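Local coordinates for Xcc_CTR_I (Xanthomonas campestris pv. campestris, PDB 6NJV), which is the C-terminal, magnesium-binding Toprim region of an OLD-family protein and probably acts as a metal-dependent nuclease domain, at residues V23-G28 with P63-L68. Sequence-based numbering, arbitrary orientation.
With MG (magnesium ion), chain E.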
loop_
_atom_site.group_PDB
_atom_site.type_symbol
_atom_site.label_atom_id
_atom_site.label_comp_id
_atom_site.label_asym_id
_atom_site.label_seq_id
_atom_site.Cartn_x
_atom_site.Cartn_y
_atom_site.Cartn_z
ATOM N N VAL A 23 -2.057 2.401 13.462
ATOM C CA VAL A 23 -2.412 1.341 12.520
ATOM C C VAL A 23 -2.269 1.851 11.098
ATOM O O VAL A 23 -2.734 2.948 10.779
ATOM C CB VAL A 23 -3.849 0.823 12.735
ATOM C CG1 VAL A 23 -4.139 -0.360 11.791
ATOM C CG2 VAL A 23 -4.058 0.409 14.183
ATOM N N ILE A 24 -1.657 1.043 10.239
ATOM C CA ILE A 24 -1.585 1.293 8.805
ATOM C C ILE A 24 -2.530 0.320 8.110
ATOM O O ILE A 24 -2.287 -0.891 8.128
ATOM C CB ILE A 24 -0.152 1.118 8.280
ATOM C CG1 ILE A 24 0.783 2.162 8.915
ATOM C CG2 ILE A 24 -0.141 1.198 6.769
ATOM C CD1 ILE A 24 2.244 1.834 8.746
ATOM N N LEU A 25 -3.584 0.841 7.470
ATOM C CA LEU A 25 -4.589 -0.003 6.811
ATOM C C LEU A 25 -4.232 -0.196 5.339
ATOM O O LEU A 25 -4.121 0.784 4.586
ATOM C CB LEU A 25 -5.990 0.606 6.945
ATOM C CG LEU A 25 -6.533 0.791 8.364
ATOM C CD1 LEU A 25 -7.827 1.609 8.384
ATOM C CD2 LEU A 25 -6.725 -0.585 9.015
ATOM N N VAL A 26 -4.024 -1.455 4.940
ATOM C CA VAL A 26 -3.685 -1.818 3.572
ATOM C C VAL A 26 -4.708 -2.823 3.034
ATOM O O VAL A 26 -5.475 -3.428 3.779
ATOM C CB VAL A 26 -2.259 -2.385 3.464
ATOM C CG1 VAL A 26 -1.240 -1.386 4.046
ATOM C CG2 VAL A 26 -2.160 -3.713 4.155
ATOM N N GLU A 27 -4.717 -2.969 1.703
ATOM C CA GLU A 27 -5.708 -3.766 0.985
ATOM C C GLU A 27 -5.416 -5.263 1.062
ATOM O O GLU A 27 -6.326 -6.062 1.308
ATOM C CB GLU A 27 -5.767 -3.330 -0.478
ATOM C CG GLU A 27 -6.683 -2.155 -0.735
ATOM C CD GLU A 27 -6.722 -1.776 -2.193
ATOM O OE1 GLU A 27 -7.056 -0.612 -2.508
ATOM O OE2 GLU A 27 -6.399 -2.646 -3.027
ATOM N N GLY A 28 -4.167 -5.668 0.841
ATOM C CA GLY A 28 -3.854 -7.084 0.883
ATOM C C GLY A 28 -2.475 -7.410 1.414
ATOM O O GLY A 28 -1.816 -6.568 2.041
ATOM N N PRO A 63 -15.331 -0.462 8.034
ATOM C CA PRO A 63 -15.412 -1.036 9.391
ATOM C C PRO A 63 -14.216 -0.677 10.250
ATOM O O PRO A 63 -14.352 -0.467 11.463
ATOM C CB PRO A 63 -15.477 -2.560 9.144
ATOM C CG PRO A 63 -15.806 -2.740 7.705
ATOM C CD PRO A 63 -15.229 -1.523 7.008
ATOM N N TYR A 64 -13.034 -0.633 9.641
ATOM C CA TYR A 64 -11.793 -0.339 10.345
ATOM C C TYR A 64 -11.641 1.141 10.689
ATOM O O TYR A 64 -11.081 1.479 11.735
ATOM C CB TYR A 64 -10.620 -0.779 9.485
ATOM C CG TYR A 64 -10.518 -2.248 9.340
ATOM C CD1 TYR A 64 -11.184 -2.919 8.314
ATOM C CD2 TYR A 64 -9.750 -2.985 10.221
ATOM C CE1 TYR A 64 -11.080 -4.290 8.171
ATOM C CE2 TYR A 64 -9.640 -4.356 10.091
ATOM C CZ TYR A 64 -10.303 -5.004 9.067
ATOM O OH TYR A 64 -10.172 -6.373 8.954
ATOM N N VAL A 65 -12.117 2.036 9.838
ATOM C CA VAL A 65 -12.112 3.442 10.225
ATOM C C VAL A 65 -13.110 3.679 11.346
ATOM O O VAL A 65 -12.835 4.441 12.293
ATOM C CB VAL A 65 -12.381 4.326 8.997
ATOM C CG1 VAL A 65 -12.574 5.780 9.413
ATOM C CG2 VAL A 65 -11.222 4.178 8.025
ATOM N N LYS A 66 -14.274 3.010 11.275
ATOM C CA LYS A 66 -15.226 2.998 12.390
ATOM C C LYS A 66 -14.560 2.532 13.677
ATOM O O LYS A 66 -14.730 3.139 14.740
ATOM C CB LYS A 66 -16.410 2.088 12.065
ATOM C CG LYS A 66 -17.632 2.792 11.485
ATOM C CD LYS A 66 -18.628 1.728 10.974
ATOM C CE LYS A 66 -19.562 2.314 9.919
ATOM N NZ LYS A 66 -20.950 1.760 10.042
ATOM N N LEU A 67 -13.783 1.457 13.593
ATOM C CA LEU A 67 -13.136 0.921 14.787
ATOM C C LEU A 67 -12.076 1.868 15.345
ATOM O O LEU A 67 -11.951 2.015 16.563
ATOM C CB LEU A 67 -12.518 -0.433 14.468
ATOM C CG LEU A 67 -11.606 -0.999 15.552
ATOM C CD1 LEU A 67 -12.407 -1.402 16.815
ATOM C CD2 LEU A 67 -10.809 -2.175 14.986
ATOM N N LEU A 68 -11.285 2.501 14.484
ATOM C CA LEU A 68 -10.166 3.323 14.941
ATOM C C LEU A 68 -10.501 4.800 15.027
ATOM O O LEU A 68 -9.714 5.563 15.589
ATOM C CB LEU A 68 -8.961 3.141 14.012
ATOM C CG LEU A 68 -8.661 1.666 13.744
ATOM C CD1 LEU A 68 -7.808 1.510 12.504
ATOM C CD2 LEU A 68 -7.983 1.051 14.946
HETATM MG MG MG E . -7.132 -1.978 -5.026
HETATM O O HOH W 1 -5.820 -3.695 -5.230
HETATM O O HOH W 2 -6.494 -2.563 -7.046
#
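Val23 and Leu25 of strand 22-26 pack against Tyr64, Val65 and Leu68 of helix 62-68, which lies on one face of the parallel sheet of the Toprim fold. The helix belongs to the beta-alpha-beta crossover from strand 51-55 to strand 77-82, which passes over strand 22-26. It runs nearly antiparallel to that strand, at 169°. Val23 meets Leu68 at about a right angle. Its CB lies 4.0 Å from Leu68 CD1, and its CG2 touches Leu68 CD2. Ile24 points away from the helix. Leu25 carries most of the contact from the strand. Its CG lies anti to the carbonyl carbon (chi1 -61°), and from there both methyls, CD1 and CD2, reach Tyr64 CB. CD1 sits 3.8 Å from Tyr64 CB and also meets Leu68 CD1 tip to tip, at 4.1 Å. Val65 CG2 lies a little farther from the same methyl. Phe61, from a loop, and Ile79, from strand 77-82, also touch Leu25, which is buried. After Val26 the strand ends, and Glu27 turns to the metal site. An extended side chain brings Glu27 OE2 to the magnesium ion at 2.2 Å; Asp82 and two waters bind the same ion. This site is apart from the apolar contact. On the helix side, Leu25 CD2 lies oblique to the Tyr64 ring, 4.0 Å from Tyr64 CD2.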